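Local atomic coordinates of threonine phosphate decarboxylase-like enzyme (Sulfurospirillum multivorans, PDB entry 6OUX), a protein that catalyses the pyridoxal phosphate-dependent decarboxylation of L-serine O-phosphate to ethanolamine O-phosphate, a building block of the norcobamide cofactor. Residues 340-343 against 344-348. Sequence-based numbering, arbitrary orientation.
Sequences SFVI and SALLV
The carbonyl oxygen O of S340 is gripped twice by S344, one helical turn on: backbone N lies 2.9 Å from it and the hydroxyl OG 3.0 Å. The two donors come in over opposite faces of the carbonyl plane, each tilted by roughly 30°. OG can fold back this way because it stands beside its own backbone N and anti to the carbonyl carbon (chi1 -64°), a common way for a serine inside a helix to bond back to the i-4 carbonyl. The same OG is hydrogen-bonded to T14 OG1, so this buried hydroxyl links two helices. With an alanine here the backbone bond could remain, but T14 OG1 would probably lose this partner and S340 O its second donor. The i to i-4 pattern continues in A345 N to F341 O (3.1 Å), L346 N to V342 O (3.0 Å) and L347 N to I343 O. On another side of the helix V342 and L346 run side by side, and CG1 of V342, anti to its own N, meets CD1 of L346 at 3.7 Å. I343 CG2 and L347 CD1 touch more loosely, at 4.4 Å. Helix 339-350 packs against the smaller mixed sheet, in the C-terminal small domain characteristic of fold type I PLP enzymes: I343 and L346 lie on V354 of strand 352-356, which also carries R355, a probable O-phospho-L-serine ligand. F341, A345 and L346 meet I388 of helix 375-388, while S344 and L347 rest on F13 and F17 of helix 11-19.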
ATOM      1  N   SER A 340      27.698 -18.998  -1.930  1.00 14.84           N
ATOM      2  CA  SER A 340      28.246 -18.033  -0.886  1.00 17.52           C
ATOM      3  C   SER A 340      29.652 -17.488  -1.222  1.00 16.35           C
ATOM      4  O   SER A 340      29.918 -16.297  -1.089  1.00 17.43           O
ATOM      5  CB  SER A 340      28.243 -18.674   0.547  1.00 17.95           C
ATOM      6  OG  SER A 340      29.019 -19.898   0.558  1.00 16.66           O
ATOM      7  N   PHE A 341      30.507 -18.352  -1.740  1.00 18.07           N
ATOM      8  CA  PHE A 341      31.818 -17.979  -2.222  1.00 18.16           C
ATOM      9  C   PHE A 341      31.723 -16.952  -3.333  1.00 17.99           C
ATOM     10  O   PHE A 341      32.406 -15.963  -3.285  1.00 19.06           O
ATOM     11  CB  PHE A 341      32.563 -19.191  -2.756  1.00 20.30           C
ATOM     12  CG  PHE A 341      33.819 -18.844  -3.493  1.00 21.22           C
ATOM     13  CD1 PHE A 341      34.974 -18.425  -2.804  1.00 22.87           C
ATOM     14  CD2 PHE A 341      33.866 -18.933  -4.872  1.00 21.30           C
ATOM     15  CE1 PHE A 341      36.107 -18.065  -3.514  1.00 23.00           C
ATOM     16  CE2 PHE A 341      35.002 -18.576  -5.572  1.00 21.82           C
ATOM     17  CZ  PHE A 341      36.108 -18.138  -4.905  1.00 21.70           C
ATOM     18  N   VAL A 342      30.853 -17.200  -4.299  1.00 17.25           N
ATOM     19  CA  VAL A 342      30.672 -16.333  -5.447  1.00 16.55           C
ATOM     20  C   VAL A 342      30.044 -15.031  -5.032  1.00 17.38           C
ATOM     21  O   VAL A 342      30.522 -13.969  -5.416  1.00 17.28           O
ATOM     22  CB  VAL A 342      29.922 -17.023  -6.600  1.00 15.24           C
ATOM     23  CG1 VAL A 342      29.719 -16.094  -7.791  1.00 14.87           C
ATOM     24  CG2 VAL A 342      30.723 -18.188  -7.043  1.00 16.46           C
ATOM     25  N   ILE A 343      29.002 -15.099  -4.232  1.00 16.55           N
ATOM     26  CA  ILE A 343      28.326 -13.885  -3.725  1.00 16.13           C
ATOM     27  C   ILE A 343      29.225 -12.940  -2.909  1.00 17.79           C
ATOM     28  O   ILE A 343      29.222 -11.724  -3.119  1.00 15.56           O
ATOM     29  CB  ILE A 343      27.044 -14.256  -3.005  1.00 16.04           C
ATOM     30  CG1 ILE A 343      26.072 -14.864  -4.005  1.00 17.42           C
ATOM     31  CG2 ILE A 343      26.406 -13.070  -2.266  1.00 16.44           C
ATOM     32  CD1 ILE A 343      24.972 -15.756  -3.368  1.00 17.94           C
ATOM     33  N   SER A 344      30.070 -13.514  -2.048  1.00 17.64           N
ATOM     34  CA  SER A 344      31.012 -12.744  -1.276  1.00 18.61           C
ATOM     35  C   SER A 344      32.117 -12.122  -2.134  1.00 18.30           C
ATOM     36  O   SER A 344      32.487 -10.978  -1.931  1.00 17.36           O
ATOM     37  CB  SER A 344      31.595 -13.622  -0.170  1.00 19.85           C
ATOM     38  OG  SER A 344      30.592 -14.009   0.713  1.00 22.20           O
ATOM     39  N   ALA A 345      32.634 -12.854  -3.095  1.00 18.57           N
ATOM     40  CA  ALA A 345      33.661 -12.285  -3.942  1.00 19.43           C
ATOM     41  C   ALA A 345      33.119 -11.171  -4.821  1.00 20.45           C
ATOM     42  O   ALA A 345      33.806 -10.142  -5.012  1.00 20.30           O
ATOM     43  CB  ALA A 345      34.327 -13.358  -4.797  1.00 19.77           C
ATOM     44  N   LEU A 346      31.897 -11.346  -5.349  1.00 20.83           N
ATOM     45  CA  LEU A 346      31.254 -10.297  -6.121  1.00 18.55           C
ATOM     46  C   LEU A 346      31.087  -9.039  -5.291  1.00 19.52           C
ATOM     47  O   LEU A 346      31.307  -7.926  -5.800  1.00 17.62           O
ATOM     48  CB  LEU A 346      29.883 -10.756  -6.654  1.00 21.17           C
ATOM     49  CG  LEU A 346      29.961 -11.758  -7.818  1.00 19.85           C
ATOM     50  CD1 LEU A 346      28.670 -12.528  -7.989  1.00 19.81           C
ATOM     51  CD2 LEU A 346      30.345 -11.040  -9.103  1.00 20.17           C
ATOM     52  N   LEU A 347      30.643  -9.176  -4.051  1.00 18.83           N
ATOM     53  CA  LEU A 347      30.442  -7.982  -3.192  1.00 20.88           C
ATOM     54  C   LEU A 347      31.818  -7.302  -2.899  1.00 21.39           C
ATOM     55  O   LEU A 347      32.044  -6.102  -3.191  1.00 20.14           O
ATOM     56  CB  LEU A 347      29.744  -8.362  -1.877  1.00 19.10           C
ATOM     57  CG  LEU A 347      28.235  -8.551  -2.050  1.00 19.88           C
ATOM     58  CD1 LEU A 347      27.607  -9.155  -0.795  1.00 18.95           C
ATOM     59  CD2 LEU A 347      27.584  -7.227  -2.426  1.00 19.22           C
ATOM     60  N   VAL A 348      32.736  -8.099  -2.376  1.00 21.18           N
ATOM     61  CA  VAL A 348      33.958  -7.538  -1.786  1.00 23.60           C
ATOM     62  C   VAL A 348      34.845  -6.981  -2.899  1.00 23.78           C
ATOM     63  O   VAL A 348      35.405  -5.911  -2.793  1.00 25.75           O
ATOM     64  CB  VAL A 348      34.673  -8.620  -0.911  1.00 25.25           C
ATOM     65  CG1 VAL A 348      36.108  -8.248  -0.536  1.00 27.00           C
ATOM     66  CG2 VAL A 348      33.899  -8.869   0.363  1.00 24.20           C
TER